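Local coordinates for protein probable dehydrogenase (Bordetella bronchiseptica, PDB 3MOI) that probably catalyses NAD(P)-dependent oxidation or reduction of a substrate not yet identified, as a member of the GFO/IDH/MocA family of dehydrogenases, at residues E240-L245 with L312-E317; H126-R131 with K296-G301; V197-G202 with L373-S378; N213-L218 with V227-G232. One frame throughout, in Å; residues are numbered along the deposited sequence.

Interaction 1: E240-L245 with L312-E317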
loop_
_atom_site.group_PDB
_atom_site.type_symbol
_atom_site.label_atom_id
_atom_site.label_comp_id
_atom_site.label_asym_id
_atom_site.label_seq_id
_atom_site.Cartn_x
_atom_site.Cartn_y
_atom_site.Cartn_z
ATOM N N GLU A 240 -9.315 9.257 4.984
ATOM C CA GLU A 240 -10.243 9.130 3.862
ATOM C C GLU A 240 -10.487 7.679 3.460
ATOM O O GLU A 240 -11.537 7.348 2.959
ATOM C CB GLU A 240 -9.752 9.905 2.652
ATOM C CG GLU A 240 -10.779 9.928 1.515
ATOM C CD GLU A 240 -10.454 10.946 0.437
ATOM O OE1 GLU A 240 -9.579 11.803 0.670
ATOM O OE2 GLU A 240 -11.050 10.884 -0.663
ATOM N N MET A 241 -9.505 6.798 3.637
ATOM C CA MET A 241 -9.680 5.412 3.214
ATOM C C MET A 241 -10.053 4.574 4.405
ATOM O O MET A 241 -10.228 3.369 4.292
ATOM C CB MET A 241 -8.441 4.910 2.473
ATOM C CG MET A 241 -8.283 5.497 1.012
ATOM S SD MET A 241 -6.664 5.085 0.345
ATOM C CE MET A 241 -6.932 6.068 -1.098
ATOM N N HIS A 242 -10.237 5.227 5.550
ATOM C CA HIS A 242 -10.751 4.568 6.740
ATOM C C HIS A 242 -11.939 5.370 7.332
ATOM O O HIS A 242 -11.865 5.919 8.437
ATOM C CB HIS A 242 -9.629 4.412 7.748
ATOM C CG HIS A 242 -9.953 3.463 8.851
ATOM N ND1 HIS A 242 -9.953 2.095 8.674
ATOM C CD2 HIS A 242 -10.337 3.681 10.130
ATOM C CE1 HIS A 242 -10.319 1.510 9.800
ATOM N NE2 HIS A 242 -10.542 2.449 10.702
ATOM N N PHE A 243 -13.021 5.458 6.558
ATOM C CA PHE A 243 -14.347 5.981 7.003
ATOM C C PHE A 243 -14.314 7.357 7.656
ATOM O O PHE A 243 -15.251 7.733 8.383
ATOM C CB PHE A 243 -14.987 4.966 7.940
ATOM C CG PHE A 243 -14.808 3.545 7.489
ATOM C CD1 PHE A 243 -15.649 3.005 6.524
ATOM C CD2 PHE A 243 -13.752 2.761 8.002
ATOM C CE1 PHE A 243 -15.489 1.697 6.089
ATOM C CE2 PHE A 243 -13.556 1.439 7.566
ATOM C CZ PHE A 243 -14.452 0.906 6.601
ATOM N N TRP A 244 -13.250 8.121 7.371
ATOM C CA TRP A 244 -13.023 9.432 8.000
ATOM C C TRP A 244 -13.149 9.348 9.533
ATOM O O TRP A 244 -13.746 10.229 10.150
ATOM C CB TRP A 244 -13.960 10.518 7.406
ATOM C CG TRP A 244 -13.542 11.036 6.087
ATOM C CD1 TRP A 244 -14.185 10.859 4.868
ATOM C CD2 TRP A 244 -12.388 11.832 5.808
ATOM N NE1 TRP A 244 -13.477 11.487 3.869
ATOM C CE2 TRP A 244 -12.384 12.104 4.424
ATOM C CE3 TRP A 244 -11.353 12.342 6.592
ATOM C CZ2 TRP A 244 -11.368 12.837 3.816
ATOM C CZ3 TRP A 244 -10.355 13.089 5.988
ATOM C CH2 TRP A 244 -10.364 13.321 4.609
ATOM N N LEU A 245 -12.607 8.268 10.126
ATOM C CA LEU A 245 -12.242 8.209 11.554
ATOM C C LEU A 245 -10.811 8.659 11.838
ATOM O O LEU A 245 -9.891 8.233 11.179
ATOM C CB LEU A 245 -12.229 6.773 12.052
ATOM C CG LEU A 245 -13.449 5.898 12.241
ATOM C CD1 LEU A 245 -13.057 4.966 13.362
ATOM C CD2 LEU A 245 -14.719 6.699 12.577
ATOM N N LEU A 312 -8.852 -9.160 5.097
ATOM C CA LEU A 312 -9.301 -8.621 6.348
ATOM C C LEU A 312 -8.952 -7.140 6.386
ATOM O O LEU A 312 -7.886 -6.754 5.924
ATOM C CB LEU A 312 -8.560 -9.317 7.465
ATOM C CG LEU A 312 -8.937 -10.664 8.047
ATOM C CD1 LEU A 312 -9.781 -11.496 7.144
ATOM C CD2 LEU A 312 -7.720 -11.449 8.598
ATOM N N ARG A 313 -9.817 -6.329 6.995
ATOM C CA ARG A 313 -9.593 -4.891 7.114
ATOM C C ARG A 313 -10.259 -4.320 8.365
ATOM O O ARG A 313 -11.359 -4.720 8.720
ATOM C CB ARG A 313 -10.216 -4.232 5.908
ATOM C CG ARG A 313 -10.185 -2.718 5.879
ATOM C CD ARG A 313 -11.081 -2.228 4.751
ATOM N NE ARG A 313 -11.080 -0.772 4.687
ATOM C CZ ARG A 313 -12.012 -0.052 4.115
ATOM N NH1 ARG A 313 -13.086 -0.620 3.552
ATOM N NH2 ARG A 313 -11.862 1.254 4.112
ATOM N N ALA A 314 -9.587 -3.393 9.044
ATOM C CA ALA A 314 -10.124 -2.852 10.285
ATOM C C ALA A 314 -11.260 -1.941 9.916
ATOM O O ALA A 314 -11.187 -1.284 8.894
ATOM C CB ALA A 314 -9.085 -2.093 11.066
ATOM N N SER A 315 -12.315 -1.934 10.732
ATOM C CA SER A 315 -13.445 -1.046 10.538
ATOM C C SER A 315 -13.648 -0.201 11.782
ATOM O O SER A 315 -12.999 -0.422 12.830
ATOM C CB SER A 315 -14.693 -1.884 10.285
ATOM O OG SER A 315 -15.291 -2.311 11.504
ATOM N N PRO A 316 -14.582 0.736 11.706
ATOM C CA PRO A 316 -14.944 1.494 12.905
ATOM C C PRO A 316 -15.554 0.668 14.041
ATOM O O PRO A 316 -15.557 1.113 15.163
ATOM C CB PRO A 316 -16.000 2.495 12.391
ATOM C CG PRO A 316 -15.965 2.406 10.920
ATOM C CD PRO A 316 -15.520 1.002 10.621
ATOM N N GLU A 317 -16.070 -0.515 13.739
ATOM C CA GLU A 317 -16.714 -1.362 14.731
ATOM C C GLU A 317 -15.963 -2.696 14.972
ATOM O O GLU A 317 -16.292 -3.431 15.897
ATOM C CB GLU A 317 -18.175 -1.631 14.309
ATOM C CG GLU A 317 -19.262 -0.923 15.164
ATOM C CD GLU A 317 -19.941 0.318 14.508
ATOM O OE1 GLU A 317 -20.294 0.305 13.279
ATOM O OE2 GLU A 317 -20.136 1.310 15.273
#
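In the large mixed sheet, the end of strand 310-314 meets the loop after strand 225-231. Arg-313 and Phe-243 face each other across this joint, with Pro-316 further along. The arginine CG lies anti to the backbone N (chi1 176°), and the chain runs extended from there to NE. This reach brings Arg-313 NH2 to the backbone O of Met-241 in a hydrogen bond of 2.7 Å. The bond is bent, with an angle of 131° at the hydrogen. The acceptor lies close to the guanidinium plane, while the donor is tilted from the carbonyl plane. One face of the guanidinium is covered near its rim by the Phe-243 ring, with Phe-243 CZ 3.6 Å from Arg-313 CZ. The two planes are 25° apart. Pro-316 sits over one face of the same phenyl ring, Pro-316 CD 3.9 Å from the Phe-243 ring centroid in a CH-pi contact. Leu-245 CD1 reaches Pro-316 CB at 4.0 Å. His-242 brings CE1 within 3.1 Å of Ala-314 O, with the oxygen near the imidazole plane. Arg-313 NH1 also bonds to Tyr-322 OH and forms a salt bridge with Glu-240 of the second subunit. The guanidinium thus bonds to a carbonyl and a hydroxyl of its own chain and to a carboxylate of the second subunit, which probably stabilises its charge. This network probably favours a fixed guanidinium orientation.

Interaction 2: H126-R131 with K296-G301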
loop_
_atom_site.group_PDB
_atom_site.type_symbol
_atom_site.label_atom_id
_atom_site.label_comp_id
_atom_site.label_asym_id
_atom_site.label_seq_id
_atom_site.Cartn_x
_atom_site.Cartn_y
_atom_site.Cartn_z
ATOM N N HIS A 126 -2.206 -2.601 20.667
ATOM C CA HIS A 126 -3.241 -2.853 21.674
ATOM C C HIS A 126 -4.664 -2.484 21.172
ATOM O O HIS A 126 -5.642 -2.885 21.800
ATOM C CB HIS A 126 -2.953 -2.084 22.962
ATOM C CG HIS A 126 -1.709 -2.499 23.628
ATOM N ND1 HIS A 126 -1.633 -3.610 24.443
ATOM C CD2 HIS A 126 -0.467 -1.963 23.590
ATOM C CE1 HIS A 126 -0.394 -3.735 24.884
ATOM N NE2 HIS A 126 0.335 -2.753 24.371
ATOM N N ASP A 127 -4.762 -1.706 20.089
ATOM C CA ASP A 127 -6.041 -1.402 19.493
ATOM C C ASP A 127 -6.825 -2.682 19.358
ATOM O O ASP A 127 -6.305 -3.650 18.835
ATOM C CB ASP A 127 -5.929 -0.804 18.106
ATOM C CG ASP A 127 -5.418 0.619 18.115
ATOM O OD1 ASP A 127 -5.163 1.121 19.229
ATOM O OD2 ASP A 127 -5.203 1.201 16.989
ATOM N N PRO A 128 -8.089 -2.698 19.813
ATOM C CA PRO A 128 -8.849 -3.954 19.659
ATOM C C PRO A 128 -9.044 -4.379 18.229
ATOM O O PRO A 128 -9.192 -5.546 17.981
ATOM C CB PRO A 128 -10.231 -3.638 20.291
ATOM C CG PRO A 128 -9.980 -2.476 21.194
ATOM C CD PRO A 128 -8.865 -1.670 20.516
ATOM N N VAL A 129 -9.061 -3.471 17.271
ATOM C CA VAL A 129 -9.170 -3.949 15.892
ATOM C C VAL A 129 -7.994 -4.858 15.519
ATOM O O VAL A 129 -8.189 -5.883 14.855
ATOM C CB VAL A 129 -9.377 -2.825 14.867
ATOM C CG1 VAL A 129 -10.690 -2.034 15.191
ATOM C CG2 VAL A 129 -8.166 -1.919 14.792
ATOM N N VAL A 130 -6.796 -4.540 16.020
ATOM C CA VAL A 130 -5.616 -5.362 15.778
ATOM C C VAL A 130 -5.689 -6.664 16.528
ATOM O O VAL A 130 -5.342 -7.717 16.026
ATOM C CB VAL A 130 -4.360 -4.622 16.173
ATOM C CG1 VAL A 130 -3.170 -5.537 16.093
ATOM C CG2 VAL A 130 -4.195 -3.327 15.279
ATOM N N ARG A 131 -6.160 -6.624 17.739
ATOM C CA ARG A 131 -6.385 -7.872 18.471
ATOM C C ARG A 131 -7.426 -8.704 17.772
ATOM O O ARG A 131 -7.310 -9.937 17.675
ATOM C CB ARG A 131 -6.856 -7.560 19.873
ATOM C CG ARG A 131 -7.112 -8.769 20.795
ATOM C CD ARG A 131 -7.197 -8.216 22.246
ATOM N NE ARG A 131 -8.269 -8.838 23.017
ATOM C CZ ARG A 131 -8.105 -9.458 24.191
ATOM N NH1 ARG A 131 -6.892 -9.570 24.765
ATOM N NH2 ARG A 131 -9.166 -9.983 24.801
ATOM N N LYS A 296 -15.659 5.600 18.297
ATOM C CA LYS A 296 -15.598 4.316 17.608
ATOM C C LYS A 296 -14.188 3.663 17.810
ATOM O O LYS A 296 -13.404 4.120 18.645
ATOM C CB LYS A 296 -15.960 4.508 16.111
ATOM C CG LYS A 296 -17.468 4.674 15.750
ATOM C CD LYS A 296 -18.032 5.989 16.255
ATOM C CE LYS A 296 -19.434 6.262 15.702
ATOM N NZ LYS A 296 -19.370 6.975 14.370
ATOM N N GLN A 297 -13.869 2.595 17.065
ATOM C CA GLN A 297 -12.597 1.884 17.244
ATOM C C GLN A 297 -11.387 2.669 16.741
ATOM O O GLN A 297 -11.411 3.230 15.680
ATOM C CB GLN A 297 -12.595 0.541 16.552
ATOM C CG GLN A 297 -13.404 -0.506 17.196
ATOM C CD GLN A 297 -13.032 -0.755 18.636
ATOM O OE1 GLN A 297 -11.866 -0.624 19.034
ATOM N NE2 GLN A 297 -14.046 -1.115 19.445
ATOM N N PRO A 298 -10.309 2.689 17.514
ATOM C CA PRO A 298 -9.072 3.316 17.077
ATOM C C PRO A 298 -8.385 2.477 16.031
ATOM O O PRO A 298 -8.690 1.286 15.908
ATOM C CB PRO A 298 -8.230 3.341 18.357
ATOM C CG PRO A 298 -9.218 3.257 19.420
ATOM C CD PRO A 298 -10.228 2.300 18.917
ATOM N N HIS A 299 -7.453 3.076 15.307
ATOM C CA HIS A 299 -6.844 2.414 14.109
ATOM C C HIS A 299 -5.535 3.119 13.744
ATOM O O HIS A 299 -5.285 4.220 14.213
ATOM C CB HIS A 299 -7.807 2.465 12.912
ATOM C CG HIS A 299 -7.823 3.786 12.208
ATOM N ND1 HIS A 299 -7.178 3.996 11.007
ATOM C CD2 HIS A 299 -8.413 4.966 12.525
ATOM C CE1 HIS A 299 -7.365 5.250 10.622
ATOM N NE2 HIS A 299 -8.124 5.857 11.516
ATOM N N PHE A 300 -4.704 2.524 12.917
ATOM C CA PHE A 300 -3.505 3.253 12.482
ATOM C C PHE A 300 -3.328 3.124 10.978
ATOM O O PHE A 300 -2.810 2.125 10.462
ATOM C CB PHE A 300 -2.275 2.726 13.228
ATOM C CG PHE A 300 -1.095 3.627 13.144
ATOM C CD1 PHE A 300 -1.077 4.801 13.838
ATOM C CD2 PHE A 300 0.018 3.266 12.403
ATOM C CE1 PHE A 300 0.008 5.654 13.798
ATOM C CE2 PHE A 300 1.117 4.112 12.327
ATOM C CZ PHE A 300 1.107 5.333 13.036
ATOM N N GLY A 301 -3.771 4.129 10.259
ATOM C CA GLY A 301 -3.860 4.024 8.794
ATOM C C GLY A 301 -4.758 2.842 8.488
ATOM O O GLY A 301 -5.598 2.435 9.325
#
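Val-129 and Gln-297 lie alongside each other and run oppositely where the start of helix 128-139 meets the loop before strand 302-307. The valine CG1 branch does the touching. Val-129 CG1 lies 3.5 Å from Gln-297 CB and slightly farther from Gln-297 CG. The other branch turns to the backbone of Pro-298, with Val-129 CG2 3.4 Å from Pro-298 O. One valine thus packs against a side chain with one methyl and a carbonyl with the other.

Gln-297 bends at its second torsion (chi2 -56°), which brings OE1 to the proline that begins the helix. Gln-297 OE1 comes 3.4 Å from Pro-128 CG and almost as near Pro-128 CD. The two side chains meet at a slant.

Asp-127, just before the helix, points its side chain at the loop and makes no capping bond with it. Asp-127 OD1 lies 3.9 Å from Pro-298 CB. Asp-127 OD2 comes 3.4 Å from His-299 N, but the angle is too poor for a hydrogen bond. No hydrogen bond joins the two segments, and the contact rests on van der Waals packing. Within the loop, His-299 ND1 donates to Gly-301 O at 2.8 Å, with an angle of 165° at the hydrogen. The acceptor lies in the ring plane, so the bond helps set the rotation of the imidazole.

His-299 also stacks on His-242 of the loop after strand 225-231. Helix 340-352 touches Pro-128 through Asp-343, and helix 179-190 packs on Val-130 and Phe-300.

Interaction 3: V197-G202 with L373-S378; sequences VRAMTG and LAVLES
Val-375 of helix 362-381 lies against a row of three strand residues, Val-197, Ala-199 and Thr-201, on one face of strand 194-202. These are the apolar contacts. Val-375 CG1 touches both Ala-199 CB and Thr-201 CG2, each at 3.8 Å. The other branch turns to the start of the row, where Val-375 CG2 meets Val-197 CG1 at 3.9 Å. The two valines cross at about a right angle. The other methyl of the strand valine, Val-197 CG2, rests 3.8 Å from Ala-374 CB. The small side chain of Ala-199 is consistent with the close approach of the backbones, with CA of Ala-199 and CA of Val-375 5.3 Å apart.

The polar contacts centre on Ser-378. Ser-378 OG accepts from the backbone N of Ala-199 at 2.9 Å, with a nearly straight angle of 168°. Arg-198 NH1 adds a weak bond to Ser-378 OG at 3.3 Å, and this oxygen lies near the guanidinium plane. Arg-198 leaves the strand on the other face and bends at chi2 (60°), which returns its end to the serine. Ser-378 OG also bonds to Arg-383 O, while the arginine uses NE for Gln-384 and NH2 for Thr-219, both of the second subunit.

Helix segment 373-378 crosses strand segment 197-202 at -71°. In the sheet, strand 194-202 lies between strand 213-220, whose Cys-214 touches Val-375, and strand 385-386, whose Val-385 packs on Ala-374. Helix 174-177 adds Ile-175 beside Thr-201 and Val-375.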
loop_
_atom_site.group_PDB
_atom_site.type_symbol
_atom_site.label_atom_id
_atom_site.label_comp_id
_atom_site.label_asym_id
_atom_site.label_seq_id
_atom_site.Cartn_x
_atom_site.Cartn_y
_atom_site.Cartn_z
ATOM N N VAL A 197 14.313 -7.130 6.093
ATOM C CA VAL A 197 13.814 -5.770 5.965
ATOM C C VAL A 197 14.458 -5.122 4.762
ATOM O O VAL A 197 15.704 -4.980 4.726
ATOM C CB VAL A 197 14.203 -4.908 7.147
ATOM C CG1 VAL A 197 13.632 -3.527 6.964
ATOM C CG2 VAL A 197 13.765 -5.526 8.439
ATOM N N ARG A 198 13.614 -4.726 3.803
ATOM C CA ARG A 198 13.995 -3.806 2.771
ATOM C C ARG A 198 13.200 -2.516 2.966
ATOM O O ARG A 198 11.955 -2.545 2.879
ATOM C CB ARG A 198 13.679 -4.408 1.400
ATOM C CG ARG A 198 13.962 -3.498 0.226
ATOM C CD ARG A 198 15.449 -3.078 0.151
ATOM N NE ARG A 198 15.659 -2.158 -0.956
ATOM C CZ ARG A 198 15.928 -0.869 -0.823
ATOM N NH1 ARG A 198 16.086 -0.377 0.389
ATOM N NH2 ARG A 198 16.064 -0.084 -1.912
ATOM N N ALA A 199 13.891 -1.392 3.198
ATOM C CA ALA A 199 13.206 -0.095 3.390
ATOM C C ALA A 199 13.978 1.086 2.787
ATOM O O ALA A 199 15.174 0.997 2.614
ATOM C CB ALA A 199 12.940 0.144 4.832
ATOM N N MET A 200 13.266 2.174 2.505
ATOM C CA MET A 200 13.790 3.439 1.973
ATOM C C MET A 200 13.147 4.450 2.872
ATOM O O MET A 200 11.968 4.312 3.133
ATOM C CB MET A 200 13.206 3.682 0.586
ATOM C CG MET A 200 13.599 5.056 -0.101
ATOM S SD MET A 200 12.190 5.823 -0.916
ATOM C CE MET A 200 11.242 6.228 0.541
ATOM N N THR A 201 13.863 5.462 3.338
ATOM C CA THR A 201 13.248 6.565 4.112
ATOM C C THR A 201 13.559 7.892 3.410
ATOM O O THR A 201 14.512 7.971 2.708
ATOM C CB THR A 201 13.858 6.662 5.489
ATOM O OG1 THR A 201 15.268 6.870 5.295
ATOM C CG2 THR A 201 13.595 5.386 6.295
ATOM N N GLY A 202 12.737 8.908 3.631
ATOM C CA GLY A 202 12.976 10.263 3.148
ATOM C C GLY A 202 12.842 11.273 4.271
ATOM O O GLY A 202 12.181 11.032 5.321
ATOM N N LEU A 373 16.059 -0.327 13.499
ATOM C CA LEU A 373 17.468 -0.119 13.085
ATOM C C LEU A 373 17.701 -0.688 11.700
ATOM O O LEU A 373 18.463 -0.118 10.918
ATOM C CB LEU A 373 18.491 -0.715 14.083
ATOM C CG LEU A 373 18.476 -0.012 15.484
ATOM C CD1 LEU A 373 19.267 -0.763 16.565
ATOM C CD2 LEU A 373 18.928 1.437 15.416
ATOM N N ALA A 374 17.013 -1.765 11.366
ATOM C CA ALA A 374 17.223 -2.414 10.096
ATOM C C ALA A 374 16.607 -1.563 8.980
ATOM O O ALA A 374 17.138 -1.501 7.853
ATOM C CB ALA A 374 16.681 -3.851 10.122
ATOM N N VAL A 375 15.536 -0.845 9.292
ATOM C CA VAL A 375 14.983 0.148 8.358
ATOM C C VAL A 375 16.019 1.249 8.092
ATOM O O VAL A 375 16.248 1.644 6.929
ATOM C CB VAL A 375 13.681 0.766 8.895
ATOM C CG1 VAL A 375 13.307 2.015 8.078
ATOM C CG2 VAL A 375 12.528 -0.316 8.870
ATOM N N LEU A 376 16.680 1.734 9.142
ATOM C CA LEU A 376 17.699 2.744 8.930
ATOM C C LEU A 376 18.844 2.179 8.086
ATOM O O LEU A 376 19.229 2.844 7.128
ATOM C CB LEU A 376 18.231 3.342 10.227
ATOM C CG LEU A 376 17.296 4.301 10.992
ATOM C CD1 LEU A 376 17.771 4.466 12.451
ATOM C CD2 LEU A 376 17.148 5.659 10.296
ATOM N N GLU A 377 19.345 0.964 8.384
ATOM C CA GLU A 377 20.418 0.393 7.588
ATOM C C GLU A 377 20.016 0.150 6.132
ATOM O O GLU A 377 20.793 0.470 5.212
ATOM C CB GLU A 377 20.908 -0.902 8.176
ATOM C CG GLU A 377 22.055 -1.537 7.387
ATOM C CD GLU A 377 22.576 -2.865 7.986
ATOM O OE1 GLU A 377 22.329 -3.134 9.198
ATOM O OE2 GLU A 377 23.226 -3.653 7.220
ATOM N N SER A 378 18.839 -0.456 5.913
ATOM C CA SER A 378 18.436 -0.844 4.565
ATOM C C SER A 378 18.319 0.401 3.697
ATOM O O SER A 378 18.650 0.380 2.530
ATOM C CB SER A 378 17.090 -1.529 4.568
ATOM O OG SER A 378 16.739 -1.883 3.275
#

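Interaction 4: N213-L218 with V227-G232; sequences NCAAML and VMVYSG
Cys-214 and Tyr-230 form a hydrogen-bonded pair in the antiparallel beta hairpin of strands 213-220 and 225-231. Cys-214 N donates to Tyr-230 O at 2.7 Å, and Tyr-230 N returns a bond to Cys-214 O at 2.9 Å. Ala-216 and Met-228 repeat the pattern: Ala-216 N reaches Met-228 O at 2.7 Å, and Met-228 N reaches Ala-216 O at 2.8 Å. The non-hydrogen-bonded pairs are Asn-213 with Ser-231, Ala-215 with Val-229 and Met-217 with Val-227. CA-H...O contacts add to the ladder, such as Val-229 CA to Cys-214 O at 3.4 Å.

On the face of Met-217 and Val-227, Met-217 CG meets Val-227 CG2 at 4.1 Å, the two lying at a slant. This face turns to the second subunit, where Met-217 packs on Met-217, and Val-227 on Val-227, of the other copy. On the face of Ala-216 and Met-228, the methionine extends from the strand, its CG anti to the backbone N (chi1 175°), and lies against Gln-182 and Ile-186 of helix 179-190. Leu-218 also touches Ile-186.

Farther out, strand 194-202 bonds to the 213-220 edge, and strand 145-153 lies beyond 225-231. Tyr-230 OH is held by Gln-178 NE2, and the tyrosine ring packs on Phe-300. Across the hairpin, Ala-216 CB stands 4.5 Å from Met-228 CB.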
loop_
_atom_site.group_PDB
_atom_site.type_symbol
_atom_site.label_atom_id
_atom_site.label_comp_id
_atom_site.label_asym_id
_atom_site.label_seq_id
_atom_site.Cartn_x
_atom_site.Cartn_y
_atom_site.Cartn_z
ATOM N N ASN A 213 8.975 10.105 5.835
ATOM C CA ASN A 213 8.312 8.978 5.137
ATOM C C ASN A 213 9.133 7.732 4.984
ATOM O O ASN A 213 10.358 7.749 4.895
ATOM C CB ASN A 213 7.833 9.394 3.759
ATOM C CG ASN A 213 8.994 9.798 2.808
ATOM O OD1 ASN A 213 9.759 10.679 3.104
ATOM N ND2 ASN A 213 9.083 9.163 1.685
ATOM N N CYS A 214 8.449 6.628 4.802
ATOM C CA CYS A 214 9.149 5.390 4.669
ATOM C C CYS A 214 8.369 4.438 3.871
ATOM O O CYS A 214 7.196 4.310 4.105
ATOM C CB CYS A 214 9.301 4.770 6.023
ATOM S SG CYS A 214 9.906 3.059 6.007
ATOM N N ALA A 215 9.050 3.705 2.994
ATOM C CA ALA A 215 8.452 2.583 2.314
ATOM C C ALA A 215 9.265 1.343 2.650
ATOM O O ALA A 215 10.501 1.370 2.503
ATOM C CB ALA A 215 8.352 2.828 0.725
ATOM N N ALA A 216 8.572 0.285 3.087
ATOM C CA ALA A 216 9.242 -0.967 3.493
ATOM C C ALA A 216 8.497 -2.220 3.153
ATOM O O ALA A 216 7.272 -2.249 3.179
ATOM C CB ALA A 216 9.548 -0.990 5.047
ATOM N N MET A 217 9.277 -3.266 2.885
ATOM C CA MET A 217 8.787 -4.588 2.744
ATOM C C MET A 217 9.466 -5.441 3.810
ATOM O O MET A 217 10.730 -5.615 3.831
ATOM C CB MET A 217 9.044 -5.189 1.358
ATOM C CG MET A 217 8.024 -6.368 1.142
ATOM S SD MET A 217 7.971 -7.281 -0.353
ATOM C CE MET A 217 8.671 -5.985 -1.174
ATOM N N LEU A 218 8.627 -6.031 4.637
ATOM C CA LEU A 218 9.084 -6.842 5.733
ATOM C C LEU A 218 8.889 -8.303 5.375
ATOM O O LEU A 218 7.742 -8.738 5.074
ATOM C CB LEU A 218 8.254 -6.504 6.979
ATOM C CG LEU A 218 8.652 -5.370 7.935
ATOM C CD1 LEU A 218 9.347 -4.255 7.303
ATOM C CD2 LEU A 218 7.481 -4.884 8.827
ATOM N N VAL A 227 3.971 -5.253 3.602
ATOM C CA VAL A 227 4.411 -3.965 3.115
ATOM C C VAL A 227 3.966 -2.934 4.129
ATOM O O VAL A 227 2.833 -2.978 4.580
ATOM C CB VAL A 227 3.739 -3.662 1.722
ATOM C CG1 VAL A 227 3.677 -2.148 1.410
ATOM C CG2 VAL A 227 4.435 -4.411 0.621
ATOM N N MET A 228 4.837 -1.981 4.446
ATOM C CA MET A 228 4.571 -0.934 5.436
ATOM C C MET A 228 4.991 0.366 4.751
ATOM O O MET A 228 6.125 0.478 4.261
ATOM C CB MET A 228 5.398 -1.224 6.689
ATOM C CG MET A 228 5.399 -0.231 7.825
ATOM S SD MET A 228 6.618 -0.625 9.176
ATOM C CE MET A 228 6.589 -2.300 8.862
ATOM N N VAL A 229 4.057 1.307 4.667
ATOM C CA VAL A 229 4.286 2.605 4.086
ATOM C C VAL A 229 3.766 3.673 5.033
ATOM O O VAL A 229 2.669 3.561 5.573
ATOM C CB VAL A 229 3.537 2.774 2.725
ATOM C CG1 VAL A 229 3.543 4.263 2.290
ATOM C CG2 VAL A 229 4.132 1.901 1.636
ATOM N N TYR A 230 4.530 4.739 5.211
ATOM C CA TYR A 230 4.174 5.830 6.171
ATOM C C TYR A 230 4.659 7.131 5.596
ATOM O O TYR A 230 5.808 7.208 5.130
ATOM C CB TYR A 230 4.856 5.651 7.542
ATOM C CG TYR A 230 4.307 6.628 8.510
ATOM C CD1 TYR A 230 3.342 6.261 9.408
ATOM C CD2 TYR A 230 4.684 7.985 8.466
ATOM C CE1 TYR A 230 2.819 7.175 10.272
ATOM C CE2 TYR A 230 4.160 8.867 9.288
ATOM C CZ TYR A 230 3.201 8.462 10.203
ATOM O OH TYR A 230 2.643 9.375 11.070
ATOM N N SER A 231 3.813 8.154 5.654
ATOM C CA SER A 231 4.216 9.532 5.289
ATOM C C SER A 231 3.495 10.542 6.191
ATOM O O SER A 231 2.291 10.387 6.487
ATOM C CB SER A 231 3.855 9.804 3.845
ATOM O OG SER A 231 4.243 11.091 3.440
ATOM N N GLY A 232 4.233 11.551 6.650
ATOM C CA GLY A 232 3.780 12.434 7.735
ATOM C C GLY A 232 3.799 13.901 7.374
ATOM O O GLY A 232 3.744 14.745 8.246
#

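In the fold
All four contacts are largely buried, but their chemistry differs. Interactions 3 and 4 share the sheet through neighbouring strands 194-202 and 213-220: interaction 4 is backbone pairing within it, interaction 3 a helix packed on it. Interaction 1 reaches the same sheet at strand 310-314, with its centre about 19 Å from that of interaction 4. Interactions 1 and 2 adjoin, joined by Pro-316 O to Gln-297 N, Leu-245 O to His-299 NE2, and the stacked histidines. Interaction 2 lies nearest the chain centre and has no cross-segment hydrogen bond. The other three also meet the second subunit, and interactions 1 and 3 each send an arginine to it.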